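Local coordinates for sulfite reductase [ferredoxin] (Mycobacterium tuberculosis, PDB 1ZJ8), which reduces sulfite to sulfide with six electrons from reduced ferredoxin, using one siroheme and one [4Fe-4S] cluster, at residues Gly186-Glu191 against Ser224-Val229; Ala102-Met107 against Trp148-Asn153; Gly487-Met492 against Gln505-Gly510. All blocks are in the same frame, centred on the assembly; numbering follows the deposited sequence.

Contact 1. Residues Gly186-Glu191 against Ser224-Val229; sequences GESLDE and SGLQDV
The ST turn that opens at Ser188, in the loop between strand 176-181 and helix 196-206, takes the side chain of Leu226 from the loop that follows strand 219-224. Both methyls of this leucine touch, and they go to different places. CD1 meets the hydroxyl end of Ser188, with OG 3.7 Å from Leu226 CD1, while CD2 lies against the backbone, 3.4 Å from the carbonyl O of Asp190. The serine oxygen has a second task: with OG turned anti to the backbone N (chi1 -179°), it accepts the amide of Asp190, Asp190 N to Ser188 OG being 3.1 Å with 161° at the hydrogen.

Strands 176-181 and 219-224 are parallel neighbours in a mixed sheet, joined through helix 196-206 as a beta-alpha-beta crossover, and the two loops leave the same end of that sheet. The backbones come closest at Glu191 and Gly225. Here CA of Glu191 makes a bent CA-H...O contact with Gly225 O, 3.4 Å away, and one residue on, Val192 makes a backbone hydrogen bond with Gly225. The methylene of Glu191 also reaches the leucine, CB to Leu226 CG measuring 4.3 Å. The Glu191 carboxylate turns back into its own loop, where OE1 accepts the amide of Gly186 on its syn lone pair, modelled rather short at 2.5 Å from Gly186 N to Glu191 OE1. Just before the turn, Glu187 forms a salt bridge with Arg383; in the other loop Asp228 OD2 is hydrogen-bonded to Ser182 OG and His342 NE2. His342 also packs against Leu226.

Contact 2. Residues Ala102-Met107 against Trp148-Asn153; sequences AKYFMM and WIEVEN
Phe105 and Ile149 form the one beta bridge here, an antiparallel hydrogen-bonded pair, before the chains part, so that the touching stretches run 95° apart end to end. Phe105 N donates to Ile149 O at 2.7 Å, and Ile149 N returns a bond to Phe105 O at 3.1 Å; both donors lie in the plane of the carbonyl they approach, on a lone pair. This is a corner of a five-stranded antiparallel sheet; both segments fall in the first ferredoxin-like half domain, and strand 104-109 sits between 79-83 and 144-149.

The side chains of the bridged pair share one face. Ile149 CG2 lies against Phe105 CB, and the phenyl ring sets its edge near Ile149 O while running alongside Val151; Phe74 meets this ring from outside the pair. Next along the strand on the same face, Met107 bends at its last torsion (chi3 73°), which brings its methyl back onto the isoleucine, and Ile157 of helix 154-162 touches both side chains. Met106 points away and touches the siroheme.

Tyr104 is held on both faces. Over one is Lys103 CG, toward the rim; over the centre of the other comes Trp148 CE3, in a T-shaped stack with the indole edge directed at the phenol face, the ring centroids 5.3 Å apart and the planes at 69°. Glu150 runs beside the phenol in the same direction, its CG at the ring edge, 3.6 Å from Tyr104 CE1. Its carboxylate goes on to a salt bridge, in which Glu150 OE1 is modelled an improbably short 2.4 Å from Lys103 NZ.

Contact 3. Residues Gly487-Met492 against Gln505-Gly510; sequences GFKGQM and QVHLGG
The His507 imidazole presents its edge to the neighbouring strand: Lys489 CE lies in the ring plane, 3.6 Å from His507 NE2, and Gly487 O also lies near that plane. A second pair of flat groups, the amides of Gln491 and Gln505, stands almost perpendicular, at 83°, and is joined by a weak hydrogen bond from Gln505 NE2 to Gln491 OE1. These side chains belong to the beta hairpin of strands 486-494 and 500-508, in the mixed sheet of the second 4Fe-4S domain.

Two hydrogen-bonded pairs carry the antiparallel ladder, Gly487 with His507 and Lys489 with Gln505. The straightest bond is Lys489 N to Gln505 O, 2.7 Å with 177° at the hydrogen. Between these two pairs, the non-hydrogen-bonded pair Phe488 and Val506 projects to the other face, where their side chains run side by side, CE1 of Phe488 being 4.1 Å from CG2 of Val506. Helix 532-545 covers that face, its Leu532 and Ile536 touching the phenyl ring and its Tyr535 the valine.

On the face of Lys489, Gln505 and His507, Lys521 of strand 520-528 touches all three. The Lys489 chain bends at chi3 (51°), and its ammonium group donates a hydrogen bond to Gln505 OE1, 3.0 Å from Lys489 NZ, from above the carbonyl plane and not along a lone pair.

Overall arrangement
The three contacts follow one another along the chain as 2, 1, 3, each in a different domain, and none touches another. Contacts 1 and 2 lie on opposite sides of the chain's centre, their centres 37 Å apart; contact 3 is 30 Å from contact 1 and 31 Å from contact 2, centre to centre. Contact 2 reaches the siroheme through Met106, with the Phe105 side chain about 9 Å from that cofactor. Contact 3 lies one layer back from the cluster: the Lys489 side chain is about 6 Å from that of Cys474, probably a cluster ligand as in related enzymes, about 8 Å from the cluster itself and about 11 Å from the siroheme. Contact 1 is remote from both cofactors.

Contact 1. Residues Gly186-Glu191 against Ser224-Val229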
loop_
_atom_site.group_PDB
_atom_site.type_symbol
_atom_site.label_atom_id
_atom_site.label_comp_id
_atom_site.label_asym_id
_atom_site.label_seq_id
_atom_site.Cartn_x
_atom_site.Cartn_y
_atom_site.Cartn_z
ATOM N N GLY A 186 -4.597 10.187 17.062
ATOM C CA GLY A 186 -5.194 10.436 18.373
ATOM C C GLY A 186 -4.329 10.176 19.595
ATOM O O GLY A 186 -4.758 10.437 20.727
ATOM N N GLU A 187 -3.124 9.648 19.388
ATOM C CA GLU A 187 -2.215 9.416 20.514
ATOM C C GLU A 187 -0.779 9.932 20.341
ATOM O O GLU A 187 -0.039 10.014 21.340
ATOM C CB GLU A 187 -2.193 7.935 20.884
ATOM C CG GLU A 187 -3.588 7.348 21.220
ATOM C CD GLU A 187 -4.237 7.945 22.480
ATOM O OE1 GLU A 187 -3.527 8.667 23.226
ATOM O OE2 GLU A 187 -5.442 7.665 22.728
ATOM N N SER A 188 -0.381 10.297 19.117
ATOM C CA SER A 188 0.968 10.808 18.887
ATOM C C SER A 188 1.187 12.126 19.595
ATOM O O SER A 188 0.324 13.003 19.580
ATOM C CB SER A 188 1.281 10.968 17.388
ATOM O OG SER A 188 2.610 11.445 17.171
ATOM N N LEU A 189 2.356 12.257 20.210
ATOM C CA LEU A 189 2.763 13.517 20.806
ATOM C C LEU A 189 3.032 14.594 19.740
ATOM O O LEU A 189 3.045 15.789 20.051
ATOM C CB LEU A 189 4.015 13.342 21.677
ATOM C CG LEU A 189 3.859 12.548 22.983
ATOM C CD1 LEU A 189 5.180 12.434 23.705
ATOM C CD2 LEU A 189 2.804 13.166 23.903
ATOM N N ASP A 190 3.218 14.189 18.487
ATOM C CA ASP A 190 3.607 15.132 17.443
ATOM C C ASP A 190 2.575 15.343 16.341
ATOM O O ASP A 190 2.833 16.043 15.382
ATOM C CB ASP A 190 4.923 14.654 16.852
ATOM C CG ASP A 190 5.934 14.303 17.932
ATOM O OD1 ASP A 190 5.757 14.789 19.072
ATOM O OD2 ASP A 190 6.888 13.538 17.671
ATOM N N GLU A 191 1.396 14.763 16.477
ATOM C CA GLU A 191 0.379 14.935 15.450
ATOM C C GLU A 191 -0.176 16.361 15.525
ATOM O O GLU A 191 -0.467 16.871 16.606
ATOM C CB GLU A 191 -0.741 13.873 15.573
ATOM C CG GLU A 191 -1.287 13.655 17.002
ATOM C CD GLU A 191 -2.612 12.894 17.054
ATOM O OE1 GLU A 191 -2.654 11.736 16.557
ATOM O OE2 GLU A 191 -3.607 13.448 17.611
ATOM N N SER A 224 -3.843 12.067 7.388
ATOM C CA SER A 224 -3.104 11.991 8.662
ATOM C C SER A 224 -2.585 13.353 9.151
ATOM O O SER A 224 -2.219 14.204 8.355
ATOM C CB SER A 224 -1.925 11.002 8.531
ATOM O OG SER A 224 -1.069 10.994 9.670
ATOM N N GLY A 225 -2.538 13.532 10.469
ATOM C CA GLY A 225 -1.873 14.679 11.081
ATOM C C GLY A 225 -0.381 14.483 11.316
ATOM O O GLY A 225 0.236 15.253 12.061
ATOM N N LEU A 226 0.181 13.425 10.723
ATOM C CA LEU A 226 1.642 13.237 10.547
ATOM C C LEU A 226 1.905 12.892 9.082
ATOM O O LEU A 226 1.005 12.461 8.381
ATOM C CB LEU A 226 2.173 12.070 11.404
ATOM C CG LEU A 226 2.274 12.214 12.917
ATOM C CD1 LEU A 226 2.733 10.894 13.548
ATOM C CD2 LEU A 226 3.216 13.346 13.278
ATOM N N GLN A 227 3.135 13.052 8.621
ATOM C CA GLN A 227 3.523 12.546 7.293
ATOM C C GLN A 227 4.039 11.107 7.428
ATOM O O GLN A 227 5.221 10.869 7.217
ATOM C CB GLN A 227 4.622 13.424 6.662
ATOM C CG GLN A 227 4.258 14.897 6.380
ATOM C CD GLN A 227 5.523 15.768 6.209
ATOM O OE1 GLN A 227 6.307 15.548 5.288
ATOM N NE2 GLN A 227 5.721 16.732 7.101
ATOM N N ASP A 228 3.154 10.174 7.808
ATOM C CA ASP A 228 3.504 8.742 7.962
ATOM C C ASP A 228 2.686 7.839 7.040
ATOM O O ASP A 228 2.543 6.647 7.301
ATOM C CB ASP A 228 3.340 8.295 9.419
ATOM C CG ASP A 228 1.943 8.539 9.963
ATOM O OD1 ASP A 228 1.010 8.783 9.166
ATOM O OD2 ASP A 228 1.789 8.511 11.200
ATOM N N VAL A 229 2.161 8.416 5.958
ATOM C CA VAL A 229 1.232 7.728 5.050
ATOM C C VAL A 229 1.596 7.896 3.558
ATOM O O VAL A 229 0.736 7.854 2.677
ATOM C CB VAL A 229 -0.243 8.215 5.291
ATOM C CG1 VAL A 229 -0.724 7.858 6.695
ATOM C CG2 VAL A 229 -0.378 9.719 5.055
#

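Contact 2. Residues Ala102-Met107 against Trp148-Asn153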
loop_
_atom_site.group_PDB
_atom_site.type_symbol
_atom_site.label_atom_id
_atom_site.label_comp_id
_atom_site.label_asym_id
_atom_site.label_seq_id
_atom_site.Cartn_x
_atom_site.Cartn_y
_atom_site.Cartn_z
ATOM N N ALA A 102 -5.844 -19.688 -11.275
ATOM C CA ALA A 102 -6.164 -20.847 -10.425
ATOM C C ALA A 102 -7.601 -20.807 -9.941
ATOM O O ALA A 102 -8.316 -19.830 -10.182
ATOM C CB ALA A 102 -5.232 -20.919 -9.221
ATOM N N LYS A 103 -8.006 -21.875 -9.241
ATOM C CA LYS A 103 -9.371 -22.005 -8.696
ATOM C C LYS A 103 -9.469 -21.415 -7.289
ATOM O O LYS A 103 -10.430 -21.704 -6.558
ATOM C CB LYS A 103 -9.847 -23.476 -8.663
ATOM C CG LYS A 103 -9.743 -24.212 -7.263
ATOM C CD LYS A 103 -10.615 -25.479 -7.218
ATOM C CE LYS A 103 -10.303 -26.375 -6.028
ATOM N NZ LYS A 103 -11.022 -25.922 -4.820
ATOM N N TYR A 104 -8.483 -20.603 -6.904
ATOM C CA TYR A 104 -8.415 -20.027 -5.561
ATOM C C TYR A 104 -8.333 -18.504 -5.642
ATOM O O TYR A 104 -7.985 -17.948 -6.682
ATOM C CB TYR A 104 -7.207 -20.604 -4.817
ATOM C CG TYR A 104 -7.319 -22.086 -4.492
ATOM C CD1 TYR A 104 -8.100 -22.519 -3.424
ATOM C CD2 TYR A 104 -6.642 -23.051 -5.250
ATOM C CE1 TYR A 104 -8.211 -23.861 -3.114
ATOM C CE2 TYR A 104 -6.747 -24.405 -4.956
ATOM C CZ TYR A 104 -7.533 -24.808 -3.881
ATOM O OH TYR A 104 -7.658 -26.149 -3.535
ATOM N N PHE A 105 -8.663 -17.837 -4.541
ATOM C CA PHE A 105 -8.715 -16.369 -4.496
ATOM C C PHE A 105 -7.796 -15.762 -3.448
ATOM O O PHE A 105 -7.644 -16.289 -2.346
ATOM C CB PHE A 105 -10.145 -15.903 -4.189
ATOM C CG PHE A 105 -11.128 -16.227 -5.274
ATOM C CD1 PHE A 105 -11.881 -17.406 -5.224
ATOM C CD2 PHE A 105 -11.289 -15.367 -6.361
ATOM C CE1 PHE A 105 -12.782 -17.724 -6.233
ATOM C CE2 PHE A 105 -12.190 -15.669 -7.376
ATOM C CZ PHE A 105 -12.940 -16.853 -7.314
ATOM N N MET A 106 -7.192 -14.642 -3.800
ATOM C CA MET A 106 -6.693 -13.717 -2.809
ATOM C C MET A 106 -7.928 -12.943 -2.320
ATOM O O MET A 106 -8.745 -12.488 -3.133
ATOM C CB MET A 106 -5.689 -12.745 -3.435
ATOM C CG MET A 106 -5.063 -11.733 -2.449
ATOM S SD MET A 106 -6.100 -10.271 -2.052
ATOM C CE MET A 106 -5.715 -9.211 -3.459
ATOM N N MET A 107 -8.078 -12.800 -1.005
ATOM C CA MET A 107 -9.134 -11.951 -0.458
ATOM C C MET A 107 -8.543 -10.855 0.440
ATOM O O MET A 107 -7.723 -11.136 1.315
ATOM C CB MET A 107 -10.162 -12.775 0.295
ATOM C CG MET A 107 -11.384 -11.954 0.693
ATOM S SD MET A 107 -12.689 -12.936 1.503
ATOM C CE MET A 107 -11.964 -13.234 3.098
ATOM N N TRP A 148 -5.387 -18.742 -0.994
ATOM C CA TRP A 148 -5.971 -20.085 -0.954
ATOM C C TRP A 148 -7.456 -20.057 -0.548
ATOM O O TRP A 148 -7.940 -20.988 0.109
ATOM C CB TRP A 148 -5.197 -21.018 0.022
ATOM C CG TRP A 148 -3.755 -21.220 -0.352
ATOM C CD1 TRP A 148 -2.651 -20.661 0.243
ATOM C CD2 TRP A 148 -3.268 -22.017 -1.429
ATOM N NE1 TRP A 148 -1.502 -21.067 -0.408
ATOM C CE2 TRP A 148 -1.856 -21.904 -1.433
ATOM C CE3 TRP A 148 -3.887 -22.821 -2.394
ATOM C CZ2 TRP A 148 -1.060 -22.568 -2.365
ATOM C CZ3 TRP A 148 -3.101 -23.475 -3.316
ATOM C CH2 TRP A 148 -1.701 -23.346 -3.298
ATOM N N ILE A 149 -8.180 -19.008 -0.927
ATOM C CA ILE A 149 -9.584 -18.927 -0.553
ATOM C C ILE A 149 -10.468 -19.485 -1.672
ATOM O O ILE A 149 -10.202 -19.269 -2.861
ATOM C CB ILE A 149 -9.969 -17.499 -0.081
ATOM C CG1 ILE A 149 -9.937 -17.477 1.450
ATOM C CG2 ILE A 149 -11.356 -17.068 -0.576
ATOM C CD1 ILE A 149 -10.138 -16.149 2.038
ATOM N N GLU A 150 -11.499 -20.231 -1.264
ATOM C CA GLU A 150 -12.434 -20.859 -2.191
ATOM C C GLU A 150 -13.799 -20.171 -2.033
ATOM O O GLU A 150 -14.300 -20.009 -0.888
ATOM C CB GLU A 150 -12.561 -22.369 -1.931
ATOM C CG GLU A 150 -11.321 -23.087 -1.411
ATOM C CD GLU A 150 -11.458 -24.625 -1.474
ATOM O OE1 GLU A 150 -11.656 -25.168 -2.589
ATOM O OE2 GLU A 150 -11.359 -25.305 -0.417
ATOM N N VAL A 151 -14.397 -19.787 -3.172
ATOM C CA VAL A 151 -15.703 -19.104 -3.199
ATOM C C VAL A 151 -16.717 -19.741 -2.212
ATOM O O VAL A 151 -17.407 -19.032 -1.460
ATOM C CB VAL A 151 -16.303 -19.022 -4.671
ATOM C CG1 VAL A 151 -16.755 -20.383 -5.188
ATOM C CG2 VAL A 151 -17.479 -18.025 -4.746
ATOM N N GLU A 152 -16.756 -21.071 -2.180
ATOM C CA GLU A 152 -17.593 -21.799 -1.233
ATOM C C GLU A 152 -17.698 -21.053 0.094
ATOM O O GLU A 152 -18.778 -20.977 0.655
ATOM C CB GLU A 152 -17.052 -23.218 -0.969
ATOM C CG GLU A 152 -17.075 -24.177 -2.171
ATOM C CD GLU A 152 -15.923 -23.935 -3.165
ATOM O OE1 GLU A 152 -14.760 -24.236 -2.827
ATOM O OE2 GLU A 152 -16.182 -23.456 -4.295
ATOM N N ASN A 153 -16.584 -20.485 0.578
ATOM C CA ASN A 153 -16.508 -19.935 1.954
ATOM C C ASN A 153 -16.804 -18.433 2.136
ATOM O O ASN A 153 -16.937 -17.958 3.285
ATOM C CB ASN A 153 -15.126 -20.212 2.534
ATOM C CG ASN A 153 -14.761 -21.665 2.474
ATOM O OD1 ASN A 153 -15.161 -22.448 3.329
ATOM N ND2 ASN A 153 -13.982 -22.036 1.461
#

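Contact 3. Residues Gly487-Met492 against Gln505-Gly510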
loop_
_atom_site.group_PDB
_atom_site.type_symbol
_atom_site.label_atom_id
_atom_site.label_comp_id
_atom_site.label_asym_id
_atom_site.label_seq_id
_atom_site.Cartn_x
_atom_site.Cartn_y
_atom_site.Cartn_z
ATOM N N GLY A 487 15.864 0.015 -4.793
ATOM C CA GLY A 487 14.615 -0.536 -5.301
ATOM C C GLY A 487 14.914 -1.594 -6.333
ATOM O O GLY A 487 15.856 -1.453 -7.107
ATOM N N PHE A 488 14.127 -2.662 -6.346
ATOM C CA PHE A 488 14.321 -3.742 -7.307
ATOM C C PHE A 488 13.047 -3.937 -8.108
ATOM O O PHE A 488 11.978 -4.120 -7.530
ATOM C CB PHE A 488 14.698 -5.037 -6.588
ATOM C CG PHE A 488 16.050 -5.002 -5.941
ATOM C CD1 PHE A 488 17.172 -5.395 -6.633
ATOM C CD2 PHE A 488 16.202 -4.584 -4.628
ATOM C CE1 PHE A 488 18.417 -5.366 -6.039
ATOM C CE2 PHE A 488 17.462 -4.555 -4.026
ATOM C CZ PHE A 488 18.562 -4.952 -4.737
ATOM N N LYS A 489 13.166 -3.877 -9.436
ATOM C CA LYS A 489 12.028 -4.123 -10.333
ATOM C C LYS A 489 12.262 -5.440 -11.033
ATOM O O LYS A 489 13.143 -5.553 -11.894
ATOM C CB LYS A 489 11.853 -3.007 -11.374
ATOM C CG LYS A 489 10.677 -3.232 -12.395
ATOM C CD LYS A 489 10.421 -2.021 -13.327
ATOM C CE LYS A 489 11.698 -1.504 -14.019
ATOM N NZ LYS A 489 11.444 -0.258 -14.805
ATOM N N GLY A 490 11.467 -6.434 -10.660
ATOM C CA GLY A 490 11.580 -7.767 -11.235
ATOM C C GLY A 490 11.208 -7.807 -12.706
ATOM O O GLY A 490 10.179 -7.244 -13.114
ATOM N N GLN A 491 12.062 -8.464 -13.494
ATOM C CA GLN A 491 11.824 -8.683 -14.916
ATOM C C GLN A 491 12.584 -9.931 -15.351
ATOM O O GLN A 491 13.394 -10.462 -14.596
ATOM C CB GLN A 491 12.179 -7.447 -15.773
ATOM C CG GLN A 491 13.664 -7.089 -15.928
ATOM C CD GLN A 491 13.881 -5.762 -16.704
ATOM O OE1 GLN A 491 14.970 -5.497 -17.229
ATOM N NE2 GLN A 491 12.836 -4.934 -16.774
ATOM N N MET A 492 12.288 -10.423 -16.550
ATOM C CA MET A 492 13.032 -11.549 -17.105
ATOM C C MET A 492 14.330 -11.034 -17.697
ATOM O O MET A 492 14.377 -9.932 -18.263
ATOM C CB MET A 492 12.219 -12.303 -18.153
ATOM C CG MET A 492 10.979 -13.004 -17.602
ATOM S SD MET A 492 11.369 -14.453 -16.607
ATOM C CE MET A 492 11.964 -13.718 -15.121
ATOM N N GLN A 505 15.878 -5.257 -12.207
ATOM C CA GLN A 505 16.425 -3.962 -12.594
ATOM C C GLN A 505 16.490 -3.135 -11.313
ATOM O O GLN A 505 15.628 -3.269 -10.448
ATOM C CB GLN A 505 15.502 -3.292 -13.640
ATOM C CG GLN A 505 16.040 -1.987 -14.322
ATOM C CD GLN A 505 15.079 -1.411 -15.426
ATOM O OE1 GLN A 505 14.450 -0.360 -15.246
ATOM N NE2 GLN A 505 14.980 -2.114 -16.560
ATOM N N VAL A 506 17.504 -2.289 -11.201
ATOM C CA VAL A 506 17.857 -1.622 -9.955
ATOM C C VAL A 506 17.602 -0.117 -10.012
ATOM O O VAL A 506 18.084 0.567 -10.912
ATOM C CB VAL A 506 19.355 -1.871 -9.673
ATOM C CG1 VAL A 506 19.871 -1.065 -8.470
ATOM C CG2 VAL A 506 19.579 -3.370 -9.475
ATOM N N HIS A 507 16.854 0.401 -9.044
ATOM C CA HIS A 507 16.632 1.839 -8.929
ATOM C C HIS A 507 17.304 2.266 -7.632
ATOM O O HIS A 507 17.076 1.658 -6.584
ATOM C CB HIS A 507 15.135 2.182 -8.915
ATOM C CG HIS A 507 14.395 1.789 -10.167
ATOM N ND1 HIS A 507 13.824 2.714 -11.019
ATOM C CD2 HIS A 507 14.107 0.572 -10.695
ATOM C CE1 HIS A 507 13.236 2.087 -12.025
ATOM N NE2 HIS A 507 13.391 0.787 -11.851
ATOM N N LEU A 508 18.152 3.283 -7.694
ATOM C CA LEU A 508 18.914 3.690 -6.525
ATOM C C LEU A 508 18.593 5.123 -6.110
ATOM O O LEU A 508 18.487 6.014 -6.955
ATOM C CB LEU A 508 20.403 3.532 -6.808
ATOM C CG LEU A 508 20.878 2.077 -6.898
ATOM C CD1 LEU A 508 22.129 1.960 -7.751
ATOM C CD2 LEU A 508 21.144 1.506 -5.515
ATOM N N GLY A 509 18.433 5.344 -4.807
ATOM C CA GLY A 509 18.367 6.701 -4.250
ATOM C C GLY A 509 17.006 7.403 -4.205
ATOM O O GLY A 509 16.942 8.615 -4.025
ATOM N N GLY A 510 15.915 6.653 -4.337
ATOM C CA GLY A 510 14.564 7.229 -4.203
ATOM C C GLY A 510 14.193 7.580 -2.760
ATOM O O GLY A 510 14.679 6.956 -1.817
#